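Local coordinates for putative OMPA family lipoprotein (Burkholderia pseudomallei, PDB 4B5C) that probably helps maintain outer membrane integrity and supports membrane invagination during cell division, as the outer-membrane Pal component of the Tol-Pal system, at residues Arg32-Asp37 and Tyr41-Gln46; Ala49-His54 and Arg93-Leu98. All coordinates share one frame; numbering follows the deposited sequence.

The two contacts follow one another along the chain, with centres about 11 Å apart. Contact 1 folds the loop 41-46 back against the end of the edge strand 33-35. Helix 48-60, which follows that loop, then packs on the end of helix 78-98 in contact 2. An apolar path joins them: Val43, which touches Val34 in contact 1, places CG1 3.7 Å from CD1 of Leu51, the residue that meets Ala95 and Leu96 in contact 2. A second link lies just before the strand, where Arg32 CG is 3.8 Å from His54 CE1. Contact 1 also reaches helix 78-98 directly, through Phe36 on Arg88 and Val43 on Ala91.

Contact 1: residues Arg32-Asp37 and Tyr41-Gln46; sequences RSVYFD and YSVQDQ
The amide of Gln44 ends beside Tyr35 and Asp37. From CB, CG lies beside the backbone N (chi1 -57°), and the nearly straight CA-CB-CG-CD run (chi2 163°) brings the amide to the other segment. CD passes 4.1 Å from Tyr35 O. At the tip, NE2 comes to 3.4 Å from Asp37 OD2, with the Asp37 side chain crossing at about a right angle and the amide and carboxylate planes 24° apart; NE2 also makes a weak bond to water 2. On the other branch OE1 faces Gln46 NE2, which approaches nearly in line with the carbonyl, although the separation is too short to be trusted.

Next to this amide, the loop leading from the first strand of the OmpA-like fold to helix 48-60 passes along one side of the Phe36 ring. The ring lies obliquely to the loop backbone, with CD2 3.4 Å from Ser42 O and CE2 3.6 Å from Tyr41 C, while its remaining surroundings include Arg88 of helix 78-98 and Ala132 of strand 131-136. Further along, Val34 CG1 meets Val43 CG1 at 4.3 Å. Two waters bridge the backbones. Water 1 accepts from Gln44 N (2.7 Å) and donates to Tyr35 O and Ser42 O, and water 2 links Asp37 N to Ser42 O, giving that carbonyl two water donors.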
ATOM      1  N   ARG A  32       2.509   5.503  -5.625  1.00 27.75           N
ATOM      2  CA  ARG A  32       1.484   4.561  -5.189  1.00 28.43           C
ATOM      3  C   ARG A  32       2.003   3.503  -4.216  1.00 33.08           C
ATOM      4  O   ARG A  32       1.479   2.390  -4.168  1.00 36.54           O
ATOM      5  CB  ARG A  32       0.852   3.887  -6.406  1.00 39.11           C
ATOM      6  CG  ARG A  32       0.357   4.868  -7.453  1.00 31.68           C
ATOM      7  CD  ARG A  32      -0.156   4.140  -8.680  1.00 29.49           C
ATOM      8  NE  ARG A  32      -0.579   5.068  -9.722  1.00 34.22           N
ATOM      9  CZ  ARG A  32      -1.073   4.691 -10.895  1.00 47.04           C
ATOM     10  NH1 ARG A  32      -1.208   3.400 -11.176  1.00 38.31           N
ATOM     11  NH2 ARG A  32      -1.433   5.602 -11.790  1.00 52.31           N
ATOM     12  N   SER A  33       3.022   3.851  -3.437  1.00 27.96           N
ATOM     13  CA  SER A  33       3.576   2.918  -2.460  1.00 25.33           C
ATOM     14  C   SER A  33       3.767   3.544  -1.086  1.00 23.92           C
ATOM     15  O   SER A  33       4.279   4.657  -0.962  1.00 25.46           O
ATOM     16  CB  SER A  33       4.899   2.330  -2.954  1.00 25.31           C
ATOM     17  OG  SER A  33       4.689   1.481  -4.067  1.00 32.45           O
ATOM     18  N   VAL A  34       3.345   2.814  -0.058  1.00 23.10           N
ATOM     19  CA  VAL A  34       3.547   3.226   1.325  1.00 18.41           C
ATOM     20  C   VAL A  34       4.514   2.259   1.998  1.00 27.55           C
ATOM     21  O   VAL A  34       4.292   1.043   1.998  1.00 19.55           O
ATOM     22  CB  VAL A  34       2.220   3.247   2.112  1.00 28.54           C
ATOM     23  CG1 VAL A  34       2.453   3.733   3.532  1.00 18.62           C
ATOM     24  CG2 VAL A  34       1.195   4.127   1.406  1.00 29.46           C
ATOM     25  N   TYR A  35       5.586   2.804   2.566  1.00 24.83           N
ATOM     26  CA  TYR A  35       6.615   1.993   3.207  1.00 27.97           C
ATOM     27  C   TYR A  35       6.499   2.009   4.723  1.00 26.44           C
ATOM     28  O   TYR A  35       6.024   2.982   5.311  1.00 26.89           O
ATOM     29  CB  TYR A  35       8.004   2.468   2.786  1.00 33.28           C
ATOM     30  CG  TYR A  35       8.277   2.252   1.321  1.00 25.83           C
ATOM     31  CD1 TYR A  35       7.900   3.197   0.376  1.00 24.81           C
ATOM     32  CD2 TYR A  35       8.904   1.097   0.879  1.00 23.70           C
ATOM     33  CE1 TYR A  35       8.145   2.997  -0.966  1.00 28.20           C
ATOM     34  CE2 TYR A  35       9.154   0.888  -0.461  1.00 24.11           C
ATOM     35  CZ  TYR A  35       8.773   1.841  -1.378  1.00 26.25           C
ATOM     36  OH  TYR A  35       9.020   1.636  -2.714  1.00 31.83           O
ATOM     37  N   PHE A  36       6.946   0.927   5.350  1.00 28.70           N
ATOM     38  CA  PHE A  36       6.804   0.755   6.790  1.00 27.44           C
ATOM     39  C   PHE A  36       8.130   0.431   7.468  1.00 33.02           C
ATOM     40  O   PHE A  36       9.091   0.011   6.819  1.00 29.29           O
ATOM     41  CB  PHE A  36       5.812  -0.368   7.092  1.00 24.53           C
ATOM     42  CG  PHE A  36       4.419  -0.105   6.594  1.00 27.69           C
ATOM     43  CD1 PHE A  36       4.055  -0.450   5.302  1.00 24.51           C
ATOM     44  CD2 PHE A  36       3.470   0.471   7.422  1.00 26.21           C
ATOM     45  CE1 PHE A  36       2.770  -0.218   4.843  1.00 23.80           C
ATOM     46  CE2 PHE A  36       2.186   0.706   6.968  1.00 27.72           C
ATOM     47  CZ  PHE A  36       1.835   0.361   5.676  1.00 24.88           C
ATOM     48  N   ASP A  37       8.164   0.617   8.784  1.00 30.29           N
ATOM     49  CA  ASP A  37       9.317   0.239   9.587  1.00 32.44           C
ATOM     50  C   ASP A  37       9.238  -1.242   9.944  1.00 31.99           C
ATOM     51  O   ASP A  37       8.184  -1.863   9.806  1.00 28.94           O
ATOM     52  CB  ASP A  37       9.379   1.084  10.859  1.00 33.61           C
ATOM     53  CG  ASP A  37       9.661   2.543  10.575  1.00 36.26           C
ATOM     54  OD1 ASP A  37      10.542   2.828   9.738  1.00 43.17           O
ATOM     55  OD2 ASP A  37       8.999   3.407  11.188  1.00 44.16           O
ATOM     56  N   TYR A  41       3.066  -1.707  11.159  1.00 40.07           N
ATOM     57  CA  TYR A  41       2.002  -1.539  10.172  1.00 29.43           C
ATOM     58  C   TYR A  41       1.339  -0.176  10.340  1.00 26.11           C
ATOM     59  O   TYR A  41       0.197   0.028   9.935  1.00 28.70           O
ATOM     60  CB  TYR A  41       0.962  -2.656  10.294  1.00 29.49           C
ATOM     61  CG  TYR A  41       0.523  -2.919  11.718  1.00 34.35           C
ATOM     62  CD1 TYR A  41      -0.535  -2.219  12.282  1.00 35.95           C
ATOM     63  CD2 TYR A  41       1.172  -3.864  12.500  1.00 36.87           C
ATOM     64  CE1 TYR A  41      -0.937  -2.454  13.585  1.00 42.14           C
ATOM     65  CE2 TYR A  41       0.782  -4.108  13.803  1.00 44.26           C
ATOM     66  CZ  TYR A  41      -0.274  -3.401  14.341  1.00 55.01           C
ATOM     67  OH  TYR A  41      -0.664  -3.642  15.638  1.00 57.09           O
ATOM     68  N   SER A  42       2.071   0.753  10.946  1.00 27.88           N
ATOM     69  CA  SER A  42       1.568   2.097  11.181  1.00 25.83           C
ATOM     70  C   SER A  42       1.910   3.002  10.005  1.00 31.28           C
ATOM     71  O   SER A  42       3.064   3.065   9.581  1.00 32.76           O
ATOM     72  CB  SER A  42       2.171   2.670  12.464  1.00 25.30           C
ATOM     73  OG  SER A  42       1.965   1.798  13.560  1.00 47.05           O
ATOM     74  N   VAL A  43       0.906   3.698   9.481  1.00 27.87           N
ATOM     75  CA  VAL A  43       1.107   4.628   8.375  1.00 31.98           C
ATOM     76  C   VAL A  43       1.735   5.932   8.863  1.00 38.14           C
ATOM     77  O   VAL A  43       1.076   6.743   9.515  1.00 36.47           O
ATOM     78  CB  VAL A  43      -0.218   4.949   7.655  1.00 39.64           C
ATOM     79  CG1 VAL A  43       0.042   5.814   6.428  1.00 35.10           C
ATOM     80  CG2 VAL A  43      -0.942   3.667   7.269  1.00 33.34           C
ATOM     81  N   GLN A  44       3.011   6.125   8.535  1.00 35.16           N
ATOM     82  CA  GLN A  44       3.749   7.323   8.927  1.00 30.29           C
ATOM     83  C   GLN A  44       3.064   8.595   8.424  1.00 35.24           C
ATOM     84  O   GLN A  44       2.263   8.545   7.490  1.00 33.23           O
ATOM     85  CB  GLN A  44       5.185   7.244   8.405  1.00 35.32           C
ATOM     86  CG  GLN A  44       5.946   6.012   8.886  1.00 41.68           C
ATOM     87  CD  GLN A  44       7.194   5.729   8.068  1.00 52.86           C
ATOM     88  OE1 GLN A  44       7.628   6.556   7.264  1.00 59.34           O
ATOM     89  NE2 GLN A  44       7.773   4.551   8.265  1.00 51.18           N
ATOM     90  N   ASP A  45       3.384   9.729   9.043  1.00 30.13           N
ATOM     91  CA  ASP A  45       2.757  11.006   8.696  1.00 42.26           C
ATOM     92  C   ASP A  45       3.140  11.513   7.302  1.00 43.64           C
ATOM     93  O   ASP A  45       2.388  12.272   6.685  1.00 36.24           O
ATOM     94  CB  ASP A  45       3.080  12.075   9.746  1.00 46.53           C
ATOM     95  CG  ASP A  45       2.235  11.940  11.003  1.00 56.38           C
ATOM     96  OD1 ASP A  45       1.066  11.505  10.901  1.00 41.63           O
ATOM     97  OD2 ASP A  45       2.741  12.278  12.094  1.00 57.31           O
ATOM     98  N   GLN A  46       4.303  11.094   6.811  1.00 33.24           N
ATOM     99  CA  GLN A  46       4.810  11.573   5.526  1.00 41.51           C
ATOM    100  C   GLN A  46       3.974  11.085   4.344  1.00 33.97           C
ATOM    101  O   GLN A  46       4.152  11.548   3.216  1.00 38.80           O
ATOM    102  CB  GLN A  46       6.276  11.171   5.335  1.00 35.42           C
ATOM    103  CG  GLN A  46       6.516   9.670   5.328  1.00 41.88           C
ATOM    104  CD  GLN A  46       7.964   9.307   5.052  1.00 50.53           C
ATOM    105  OE1 GLN A  46       8.556   9.758   4.071  1.00 44.00           O
ATOM    106  NE2 GLN A  46       8.543   8.487   5.922  1.00 37.25           N
TER
HETATM  107  O   HOH W   1       4.046   4.078   7.170  1.00 23.25           O
HETATM  108  O   HOH W   2       6.099   2.174   9.977  1.00 32.57           O

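Contact 2: residues Ala49-His54 and Arg93-Leu98; sequences ALLQQH and RRALSL
Arg93 O is gripped twice by Ser97, through the backbone N at 2.7 Å and the hydroxyl OG at 2.9 Å, in the turn that presents Ala95 and Leu96 to Leu51 of the other helix. The hydroxyl sits above the carbonyl plane, 50° out of it, beside the regular helical bond, and it also receives a weak bond from Arg93 NE.

Across the interface the packing is apolar. Leu51 holds CG anti to its carbonyl carbon (chi1 -64°), and its two methyls divide the work: CD1 presses on Ala95 CB at 3.6 Å, whereas CD2 lies 4.3 Å from CD2 of Leu96. That same Leu96 methyl reaches past the side chain to the helix backbone, 3.5 Å from Leu51 O. The CA atoms of Leu51 and Leu96 are 6.5 Å apart, a close approach consistent with the small side chain of Ala95 facing Leu51.

Helix 48-60 and the C-terminal part of helix 78-98 meet here beside the sheet of the OmpA-like domain: Leu96 reaches Ile66 and Ile68 of strand 66-71 and Met106 of strand 106-112, while His54 hydrogen-bonds Tyr136 OH of strand 131-136.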
ATOM      1  N   ALA A  49      -0.237  13.211   2.595  1.00 33.90           N
ATOM      2  CA  ALA A  49      -0.510  13.884   1.329  1.00 35.34           C
ATOM      3  C   ALA A  49      -0.839  12.874   0.235  1.00 35.44           C
ATOM      4  O   ALA A  49      -1.788  13.055  -0.531  1.00 36.62           O
ATOM      5  CB  ALA A  49       0.673  14.745   0.919  1.00 38.08           C
ATOM      6  N   LEU A  50      -0.046  11.810   0.170  1.00 31.27           N
ATOM      7  CA  LEU A  50      -0.245  10.760  -0.819  1.00 32.83           C
ATOM      8  C   LEU A  50      -1.626  10.133  -0.679  1.00 31.78           C
ATOM      9  O   LEU A  50      -2.343   9.965  -1.666  1.00 34.09           O
ATOM     10  CB  LEU A  50       0.844   9.691  -0.691  1.00 26.09           C
ATOM     11  CG  LEU A  50       0.802   8.507  -1.659  1.00 27.36           C
ATOM     12  CD1 LEU A  50       2.122   7.749  -1.633  1.00 33.64           C
ATOM     13  CD2 LEU A  50      -0.355   7.574  -1.337  1.00 33.76           C
ATOM     14  N   LEU A  51      -1.991   9.781   0.550  1.00 30.77           N
ATOM     15  CA  LEU A  51      -3.287   9.161   0.809  1.00 32.03           C
ATOM     16  C   LEU A  51      -4.443  10.124   0.531  1.00 30.50           C
ATOM     17  O   LEU A  51      -5.451   9.745  -0.068  1.00 28.02           O
ATOM     18  CB  LEU A  51      -3.354   8.635   2.245  1.00 28.17           C
ATOM     19  CG  LEU A  51      -2.376   7.508   2.586  1.00 32.14           C
ATOM     20  CD1 LEU A  51      -2.379   7.229   4.077  1.00 24.30           C
ATOM     21  CD2 LEU A  51      -2.706   6.245   1.800  1.00 28.51           C
ATOM     22  N   GLN A  52      -4.293  11.370   0.968  1.00 27.02           N
ATOM     23  CA  GLN A  52      -5.310  12.385   0.729  1.00 34.07           C
ATOM     24  C   GLN A  52      -5.578  12.549  -0.764  1.00 39.63           C
ATOM     25  O   GLN A  52      -6.730  12.561  -1.198  1.00 40.05           O
ATOM     26  CB  GLN A  52      -4.894  13.720   1.350  1.00 31.41           C
ATOM     27  CG  GLN A  52      -4.995  13.754   2.870  1.00 31.25           C
ATOM     28  CD  GLN A  52      -4.317  14.972   3.464  1.00 41.71           C
ATOM     29  OE1 GLN A  52      -3.492  15.614   2.813  1.00 39.87           O
ATOM     30  NE2 GLN A  52      -4.659  15.300   4.706  1.00 34.62           N
ATOM     31  N   GLN A  53      -4.509  12.668  -1.547  1.00 38.20           N
ATOM     32  CA  GLN A  53      -4.630  12.839  -2.991  1.00 35.03           C
ATOM     33  C   GLN A  53      -5.360  11.669  -3.639  1.00 31.58           C
ATOM     34  O   GLN A  53      -6.321  11.862  -4.384  1.00 36.14           O
ATOM     35  CB  GLN A  53      -3.252  13.019  -3.628  1.00 40.24           C
ATOM     36  CG  GLN A  53      -2.584  14.332  -3.268  1.00 48.04           C
ATOM     37  CD  GLN A  53      -3.413  15.532  -3.687  1.00 63.78           C
ATOM     38  OE1 GLN A  53      -4.001  15.548  -4.770  1.00 61.81           O
ATOM     39  NE2 GLN A  53      -3.473  16.542  -2.826  1.00 62.34           N
ATOM     40  N   HIS A  54      -4.899  10.456  -3.356  1.00 30.90           N
ATOM     41  CA  HIS A  54      -5.553   9.259  -3.868  1.00 32.23           C
ATOM     42  C   HIS A  54      -6.994   9.144  -3.372  1.00 32.52           C
ATOM     43  O   HIS A  54      -7.865   8.649  -4.087  1.00 29.76           O
ATOM     44  CB  HIS A  54      -4.758   8.004  -3.499  1.00 31.72           C
ATOM     45  CG  HIS A  54      -3.588   7.742  -4.397  1.00 27.71           C
ATOM     46  ND1 HIS A  54      -3.687   6.981  -5.542  1.00 27.19           N
ATOM     47  CD2 HIS A  54      -2.295   8.137  -4.317  1.00 30.49           C
ATOM     48  CE1 HIS A  54      -2.505   6.919  -6.130  1.00 29.62           C
ATOM     49  NE2 HIS A  54      -1.644   7.612  -5.407  1.00 28.49           N
ATOM     50  N   ARG A  93      -5.904   1.062   3.830  1.00 18.16           N
ATOM     51  CA  ARG A  93      -7.328   1.021   3.515  1.00 27.27           C
ATOM     52  C   ARG A  93      -8.137   1.868   4.502  1.00 29.19           C
ATOM     53  O   ARG A  93      -8.948   2.700   4.096  1.00 25.21           O
ATOM     54  CB  ARG A  93      -7.825  -0.428   3.508  1.00 26.98           C
ATOM     55  CG  ARG A  93      -9.170  -0.642   2.832  1.00 25.34           C
ATOM     56  CD  ARG A  93     -10.102  -1.429   3.739  1.00 29.16           C
ATOM     57  NE  ARG A  93     -10.614  -0.588   4.816  1.00 40.03           N
ATOM     58  CZ  ARG A  93     -10.946  -1.025   6.026  1.00 45.83           C
ATOM     59  NH1 ARG A  93     -10.817  -2.309   6.339  1.00 45.20           N
ATOM     60  NH2 ARG A  93     -11.401  -0.169   6.929  1.00 48.96           N
ATOM     61  N   ARG A  94      -7.909   1.659   5.796  1.00 25.79           N
ATOM     62  CA  ARG A  94      -8.595   2.437   6.826  1.00 32.12           C
ATOM     63  C   ARG A  94      -8.309   3.933   6.681  1.00 31.29           C
ATOM     64  O   ARG A  94      -9.190   4.768   6.904  1.00 26.75           O
ATOM     65  CB  ARG A  94      -8.229   1.942   8.229  1.00 30.52           C
ATOM     66  CG  ARG A  94      -8.802   0.571   8.562  1.00 31.27           C
ATOM     67  CD  ARG A  94      -8.561   0.174  10.017  1.00 40.03           C
ATOM     68  NE  ARG A  94      -7.173  -0.199  10.275  1.00 44.54           N
ATOM     69  CZ  ARG A  94      -6.290   0.580  10.892  1.00 51.50           C
ATOM     70  NH1 ARG A  94      -6.650   1.782  11.326  1.00 44.14           N
ATOM     71  NH2 ARG A  94      -5.047   0.157  11.081  1.00 44.71           N
ATOM     72  N   ALA A  95      -7.078   4.267   6.301  1.00 24.01           N
ATOM     73  CA  ALA A  95      -6.709   5.654   6.054  1.00 27.88           C
ATOM     74  C   ALA A  95      -7.563   6.235   4.930  1.00 29.71           C
ATOM     75  O   ALA A  95      -8.056   7.359   5.027  1.00 24.01           O
ATOM     76  CB  ALA A  95      -5.230   5.756   5.707  1.00 21.83           C
ATOM     77  N   LEU A  96      -7.737   5.453   3.870  1.00 20.61           N
ATOM     78  CA  LEU A  96      -8.548   5.868   2.735  1.00 26.97           C
ATOM     79  C   LEU A  96     -10.030   5.908   3.097  1.00 25.64           C
ATOM     80  O   LEU A  96     -10.760   6.792   2.648  1.00 28.30           O
ATOM     81  CB  LEU A  96      -8.310   4.945   1.534  1.00 19.08           C
ATOM     82  CG  LEU A  96      -6.947   5.074   0.847  1.00 31.80           C
ATOM     83  CD1 LEU A  96      -6.786   4.047  -0.268  1.00 19.06           C
ATOM     84  CD2 LEU A  96      -6.751   6.485   0.312  1.00 26.58           C
ATOM     85  N   SER A  97     -10.472   4.949   3.906  1.00 25.72           N
ATOM     86  CA  SER A  97     -11.862   4.917   4.361  1.00 31.83           C
ATOM     87  C   SER A  97     -12.172   6.150   5.195  1.00 32.63           C
ATOM     88  O   SER A  97     -13.212   6.791   5.024  1.00 25.94           O
ATOM     89  CB  SER A  97     -12.135   3.657   5.185  1.00 27.41           C
ATOM     90  OG  SER A  97     -11.865   2.485   4.437  1.00 32.83           O
ATOM     91  N   LEU A  98     -11.258   6.476   6.104  1.00 26.02           N
ATOM     92  CA  LEU A  98     -11.406   7.646   6.955  1.00 26.10           C
ATOM     93  C   LEU A  98     -11.521   8.909   6.107  1.00 32.04           C
ATOM     94  O   LEU A  98     -12.183   9.869   6.496  1.00 28.29           O
ATOM     95  CB  LEU A  98     -10.212   7.761   7.906  1.00 24.85           C
ATOM     96  CG  LEU A  98     -10.342   8.738   9.074  1.00 36.37           C
ATOM     97  CD1 LEU A  98     -11.392   8.248  10.063  1.00 35.04           C
ATOM     98  CD2 LEU A  98      -9.001   8.925   9.766  1.00 31.55           C
TER